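Local coordinates for ArsR family transcriptional regulator (Staphylococcus aureus, PDB 6CDB), which probably represses transcription by binding operator DNA as a dimeric winged-helix regulator of the ArsR family, with zinc bound at the subunit interface as the allosteric signal, at residues I29-V42 with M78-K92. The protein carries 1 engineered substitution. Sequence-based numbering, arbitrary orientation.
Sequences IRIMELLSVSEASV and MIYSLDDIHVATMLK. With ZN (zinc ion), chain C.
The Y80 ring meets A40 O at its edge, close to the ring plane, and V42 CG2 obliquely, 3.8 Å from Y80 CE1; the valine and tyrosine side chains run side by side in the same direction. The H86 ring carries I85 CG2 on one face, offset toward the rim, and packs edge-to-face with the ring of H96 of the second subunit. Two backbone bonds pair A40 with Y80 in antiparallel fashion: Y80 N donates to A40 O at 2.7 Å, nearly straight at 169°, and A40 N donates to Y80 O. L35 CD2 packs against that same Y80 carbonyl. Beyond the pair, E39 lays its extended chain obliquely across I79, whose CG2 methyl touches CG and CD in an apolar contact.

In the last turn of the helix, a water bridges the backbones, donating to L35 O and accepting from L82 N. L82 wedges in beside it, CD1 on S36 CB and CD2 between L35 CB and M32. The M32 chain is bent at chi2 and chi3, which turns CE onto V87 CG1 at 3.7 Å, the two side chains crossing at about a right angle. L91 is a knob in the hole formed by I29, M32, E33 and S36, its CD2 3.4 Å from M32 O. Next to it in sequence, K92 reaches S36 O with NZ in a weak bond, while S36 OG turns back to E33 O on a lone pair.

At the start of helix 85-99, D84 OD1 (1.9 Å) and H86 ND1 (2.0 Å) bind a zinc ion completed by H97 and H100 of the second subunit. D84 OD2 meanwhile caps the helix through weak bonds from H86 N and V87 N. Helix segment 29-37 crosses strand segment 78-82 almost perpendicularly, at 93°, joining the winged-helix sheet to helix 85-99 of the dimer interface, with helix 53-65 and strand 69-74 also packing on M32.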
loop_
_atom_site.group_PDB
_atom_site.type_symbol
_atom_site.label_atom_id
_atom_site.label_comp_id
_atom_site.label_asym_id
_atom_site.label_seq_id
_atom_site.Cartn_x
_atom_site.Cartn_y
_atom_site.Cartn_z
ATOM N N ILE A 29 -0.412 -8.515 6.160
ATOM C CA ILE A 29 0.807 -7.728 6.317
ATOM C C ILE A 29 1.891 -8.548 7.020
ATOM O O ILE A 29 3.076 -8.455 6.680
ATOM C CB ILE A 29 0.495 -6.419 7.063
ATOM C CG1 ILE A 29 -0.289 -5.467 6.143
ATOM C CG2 ILE A 29 1.775 -5.755 7.570
ATOM C CD1 ILE A 29 0.406 -5.222 4.787
ATOM N N ARG A 30 1.505 -9.372 7.998
ATOM C CA ARG A 30 2.509 -10.187 8.684
ATOM C C ARG A 30 3.108 -11.226 7.746
ATOM O O ARG A 30 4.330 -11.468 7.753
ATOM C CB ARG A 30 1.893 -10.861 9.915
ATOM C CG ARG A 30 1.663 -9.920 11.089
ATOM C CD ARG A 30 1.811 -10.691 12.393
ATOM N NE ARG A 30 0.740 -11.661 12.549
ATOM C CZ ARG A 30 0.843 -12.827 13.188
ATOM N NH1 ARG A 30 1.994 -13.216 13.748
ATOM N NH2 ARG A 30 -0.218 -13.610 13.255
ATOM N N ILE A 31 2.264 -11.853 6.932
ATOM C CA ILE A 31 2.759 -12.788 5.926
ATOM C C ILE A 31 3.703 -12.073 4.960
ATOM O O ILE A 31 4.794 -12.570 4.646
ATOM C CB ILE A 31 1.579 -13.435 5.182
ATOM C CG1 ILE A 31 0.737 -14.291 6.144
ATOM C CG2 ILE A 31 2.075 -14.234 3.972
ATOM C CD1 ILE A 31 -0.541 -14.818 5.523
ATOM N N MET A 32 3.292 -10.893 4.473
ATOM C CA MET A 32 4.103 -10.182 3.486
ATOM C C MET A 32 5.434 -9.743 4.074
ATOM O O MET A 32 6.459 -9.780 3.390
ATOM C CB MET A 32 3.356 -8.966 2.949
ATOM C CG MET A 32 2.092 -9.273 2.154
ATOM S SD MET A 32 2.396 -9.918 0.511
ATOM C CE MET A 32 2.799 -8.376 -0.327
ATOM N N GLU A 33 5.438 -9.285 5.325
ATOM C CA GLU A 33 6.698 -8.887 5.940
ATOM C C GLU A 33 7.623 -10.094 6.110
ATOM O O GLU A 33 8.829 -10.009 5.822
ATOM C CB GLU A 33 6.416 -8.186 7.270
ATOM C CG GLU A 33 7.597 -7.426 7.862
ATOM C CD GLU A 33 8.479 -8.300 8.729
ATOM O OE1 GLU A 33 7.964 -9.304 9.263
ATOM O OE2 GLU A 33 9.680 -7.990 8.864
ATOM N N LEU A 34 7.068 -11.241 6.530
ATOM C CA LEU A 34 7.876 -12.461 6.612
ATOM C C LEU A 34 8.526 -12.776 5.266
ATOM O O LEU A 34 9.730 -13.068 5.187
ATOM C CB LEU A 34 7.002 -13.632 7.090
ATOM C CG LEU A 34 7.628 -14.980 7.473
ATOM C CD1 LEU A 34 6.699 -15.751 8.416
ATOM C CD2 LEU A 34 7.947 -15.829 6.244
ATOM N N LEU A 35 7.734 -12.736 4.192
ATOM C CA LEU A 35 8.265 -13.018 2.860
ATOM C C LEU A 35 9.264 -11.960 2.417
ATOM O O LEU A 35 10.166 -12.259 1.620
ATOM C CB LEU A 35 7.118 -13.119 1.852
ATOM C CG LEU A 35 6.186 -14.308 2.113
ATOM C CD1 LEU A 35 4.984 -14.281 1.192
ATOM C CD2 LEU A 35 6.969 -15.597 1.935
ATOM N N SER A 36 9.117 -10.729 2.917
ATOM C CA SER A 36 10.061 -9.662 2.606
ATOM C C SER A 36 11.421 -9.936 3.224
ATOM O O SER A 36 12.447 -9.532 2.662
ATOM C CB SER A 36 9.520 -8.317 3.090
ATOM O OG SER A 36 9.937 -8.032 4.408
ATOM N N VAL A 37 11.451 -10.603 4.376
ATOM C CA VAL A 37 12.726 -11.043 4.941
ATOM C C VAL A 37 13.249 -12.277 4.209
ATOM O O VAL A 37 14.416 -12.325 3.809
ATOM C CB VAL A 37 12.580 -11.304 6.450
ATOM C CG1 VAL A 37 13.878 -11.906 7.026
ATOM C CG2 VAL A 37 12.200 -10.016 7.175
ATOM N N SER A 38 12.408 -13.293 4.020
ATOM C CA SER A 38 12.875 -14.506 3.367
ATOM C C SER A 38 11.712 -15.288 2.768
ATOM O O SER A 38 10.639 -15.380 3.373
ATOM C CB SER A 38 13.631 -15.401 4.349
ATOM O OG SER A 38 13.661 -16.719 3.849
ATOM N N GLU A 39 11.947 -15.875 1.593
ATOM C CA GLU A 39 10.952 -16.753 0.992
ATOM C C GLU A 39 10.707 -17.956 1.898
ATOM O O GLU A 39 11.572 -18.359 2.677
ATOM C CB GLU A 39 11.413 -17.223 -0.384
ATOM C CG GLU A 39 12.588 -18.188 -0.313
ATOM C CD GLU A 39 13.048 -18.658 -1.678
ATOM O OE1 GLU A 39 12.596 -18.094 -2.699
ATOM O OE2 GLU A 39 13.865 -19.598 -1.726
ATOM N N ALA A 40 9.511 -18.530 1.805
ATOM C CA ALA A 40 9.135 -19.569 2.758
ATOM C C ALA A 40 7.975 -20.388 2.212
ATOM O O ALA A 40 7.263 -19.967 1.292
ATOM C CB ALA A 40 8.761 -18.966 4.118
ATOM N N SER A 41 7.797 -21.565 2.806
ATOM C CA SER A 41 6.694 -22.463 2.517
ATOM C C SER A 41 5.496 -22.099 3.379
ATOM O O SER A 41 5.607 -21.349 4.346
ATOM C CB SER A 41 7.099 -23.910 2.789
ATOM O OG SER A 41 7.346 -24.090 4.175
ATOM N N VAL A 42 4.339 -22.669 3.034
ATOM C CA VAL A 42 3.139 -22.463 3.846
ATOM C C VAL A 42 3.345 -22.985 5.263
ATOM O O VAL A 42 2.955 -22.333 6.239
ATOM C CB VAL A 42 1.912 -23.117 3.184
ATOM C CG1 VAL A 42 0.721 -23.132 4.164
ATOM C CG2 VAL A 42 1.544 -22.367 1.898
ATOM N N MET A 78 5.744 -25.931 -1.765
ATOM C CA MET A 78 5.553 -24.653 -2.441
ATOM C C MET A 78 6.232 -23.549 -1.637
ATOM O O MET A 78 5.877 -23.300 -0.480
ATOM C CB MET A 78 4.064 -24.339 -2.615
ATOM C CG MET A 78 3.386 -25.047 -3.781
ATOM S SD MET A 78 4.307 -24.873 -5.326
ATOM C CE MET A 78 3.596 -26.223 -6.275
ATOM N N ILE A 79 7.201 -22.887 -2.252
ATOM C CA ILE A 79 7.923 -21.778 -1.645
ATOM C C ILE A 79 7.346 -20.484 -2.202
ATOM O O ILE A 79 7.301 -20.290 -3.425
ATOM C CB ILE A 79 9.429 -21.885 -1.923
ATOM C CG1 ILE A 79 9.956 -23.228 -1.417
ATOM C CG2 ILE A 79 10.185 -20.724 -1.306
ATOM C CD1 ILE A 79 9.510 -23.568 -0.018
ATOM N N TYR A 80 6.903 -19.604 -1.310
ATOM C CA TYR A 80 6.337 -18.324 -1.695
ATOM C C TYR A 80 7.356 -17.208 -1.534
ATOM O O TYR A 80 8.296 -17.305 -0.745
ATOM C CB TYR A 80 5.084 -18.009 -0.878
ATOM C CG TYR A 80 3.902 -18.826 -1.338
ATOM C CD1 TYR A 80 3.793 -20.164 -0.983
ATOM C CD2 TYR A 80 2.903 -18.271 -2.138
ATOM C CE1 TYR A 80 2.730 -20.931 -1.407
ATOM C CE2 TYR A 80 1.825 -19.038 -2.569
ATOM C CZ TYR A 80 1.753 -20.370 -2.194
ATOM O OH TYR A 80 0.709 -21.167 -2.594
ATOM N N SER A 81 7.152 -16.137 -2.300
ATOM C CA SER A 81 8.000 -14.964 -2.200
ATOM C C SER A 81 7.190 -13.756 -2.636
ATOM O O SER A 81 6.156 -13.890 -3.295
ATOM C CB SER A 81 9.255 -15.120 -3.064
ATOM O OG SER A 81 8.887 -15.420 -4.405
ATOM N N LEU A 82 7.652 -12.571 -2.249
ATOM C CA LEU A 82 7.087 -11.365 -2.840
ATOM C C LEU A 82 7.278 -11.423 -4.350
ATOM O O LEU A 82 8.302 -11.910 -4.843
ATOM C CB LEU A 82 7.741 -10.114 -2.254
ATOM C CG LEU A 82 7.561 -9.896 -0.747
ATOM C CD1 LEU A 82 7.977 -8.486 -0.335
ATOM C CD2 LEU A 82 6.129 -10.199 -0.298
ATOM N N ASP A 83 6.280 -10.932 -5.088
ATOM C CA ASP A 83 6.225 -11.197 -6.522
ATOM C C ASP A 83 7.440 -10.628 -7.252
ATOM O O ASP A 83 8.107 -11.346 -8.002
ATOM C CB ASP A 83 4.932 -10.647 -7.117
ATOM C CG ASP A 83 4.892 -10.774 -8.640
ATOM O OD1 ASP A 83 4.439 -11.831 -9.130
ATOM O OD2 ASP A 83 5.334 -9.826 -9.343
ATOM N N ASP A 84 7.741 -9.344 -7.054
ATOM C CA ASP A 84 8.923 -8.745 -7.678
ATOM C C ASP A 84 9.388 -7.570 -6.822
ATOM O O ASP A 84 8.879 -7.335 -5.722
ATOM C CB ASP A 84 8.638 -8.351 -9.141
ATOM C CG ASP A 84 7.635 -7.196 -9.285
ATOM O OD1 ASP A 84 7.111 -6.996 -10.410
ATOM O OD2 ASP A 84 7.355 -6.473 -8.301
ATOM N N ILE A 85 10.346 -6.810 -7.351
ATOM C CA ILE A 85 10.976 -5.750 -6.573
ATOM C C ILE A 85 10.014 -4.591 -6.279
ATOM O O ILE A 85 10.207 -3.856 -5.302
ATOM C CB ILE A 85 12.234 -5.253 -7.302
ATOM C CG1 ILE A 85 13.055 -4.398 -6.347
ATOM C CG2 ILE A 85 11.842 -4.454 -8.553
ATOM C CD1 ILE A 85 13.899 -3.366 -7.045
ATOM N N HIS A 86 9.003 -4.362 -7.123
ATOM C CA HIS A 86 8.059 -3.290 -6.824
ATOM C C HIS A 86 7.263 -3.599 -5.565
ATOM O O HIS A 86 6.998 -2.703 -4.753
ATOM C CB HIS A 86 7.118 -3.061 -8.010
ATOM C CG HIS A 86 7.833 -2.991 -9.323
ATOM N ND1 HIS A 86 7.596 -3.878 -10.350
ATOM C CD2 HIS A 86 8.819 -2.169 -9.755
ATOM C CE1 HIS A 86 8.384 -3.589 -11.372
ATOM N NE2 HIS A 86 9.140 -2.561 -11.033
ATOM N N VAL A 87 6.866 -4.857 -5.397
ATOM C CA VAL A 87 6.113 -5.248 -4.207
ATOM C C VAL A 87 6.988 -5.137 -2.964
ATOM O O VAL A 87 6.580 -4.547 -1.952
ATOM C CB VAL A 87 5.539 -6.663 -4.391
ATOM C CG1 VAL A 87 4.721 -7.085 -3.160
ATOM C CG2 VAL A 87 4.668 -6.712 -5.642
ATOM N N ALA A 88 8.224 -5.654 -3.037
ATOM C CA ALA A 88 9.148 -5.523 -1.914
ATOM C C ALA A 88 9.392 -4.063 -1.572
ATOM O O ALA A 88 9.420 -3.687 -0.389
ATOM C CB ALA A 88 10.473 -6.227 -2.223
ATOM N N THR A 89 9.567 -3.220 -2.592
ATOM C CA THR A 89 9.886 -1.825 -2.328
ATOM C C THR A 89 8.693 -1.116 -1.704
ATOM O O THR A 89 8.829 -0.447 -0.673
ATOM C CB THR A 89 10.335 -1.122 -3.611
ATOM O OG1 THR A 89 11.552 -1.722 -4.099
ATOM C CG2 THR A 89 10.585 0.345 -3.335
ATOM N N MET A 90 7.512 -1.265 -2.312
ATOM C CA MET A 90 6.281 -0.736 -1.728
ATOM C C MET A 90 6.169 -1.079 -0.243
ATOM O O MET A 90 5.966 -0.193 0.603
ATOM C CB MET A 90 5.086 -1.293 -2.502
ATOM C CG MET A 90 3.716 -0.850 -1.997
ATOM S SD MET A 90 2.424 -1.842 -2.768
ATOM C CE MET A 90 3.301 -2.396 -4.228
ATOM N N LEU A 91 6.332 -2.366 0.090
ATOM C CA LEU A 91 6.124 -2.821 1.466
ATOM C C LEU A 91 7.172 -2.260 2.421
ATOM O O LEU A 91 6.828 -1.717 3.482
ATOM C CB LEU A 91 6.140 -4.347 1.520
ATOM C CG LEU A 91 5.797 -4.917 2.891
ATOM C CD1 LEU A 91 4.309 -4.717 3.202
ATOM C CD2 LEU A 91 6.217 -6.385 2.976
ATOM N N LYS A 92 8.459 -2.413 2.078
ATOM C CA LYS A 92 9.531 -1.929 2.955
ATOM C C LYS A 92 9.502 -0.409 3.113
ATOM O O LYS A 92 9.794 0.110 4.200
ATOM C CB LYS A 92 10.900 -2.405 2.432
ATOM C CG LYS A 92 11.140 -3.900 2.688
ATOM C CD LYS A 92 12.321 -4.469 1.901
ATOM C CE LYS A 92 12.518 -5.942 2.261
ATOM N NZ LYS A 92 13.163 -6.719 1.160
HETATM ZN ZN ZN C . 6.190 -5.354 -10.541
HETATM O O HOH W 1 10.273 -12.732 -1.035
#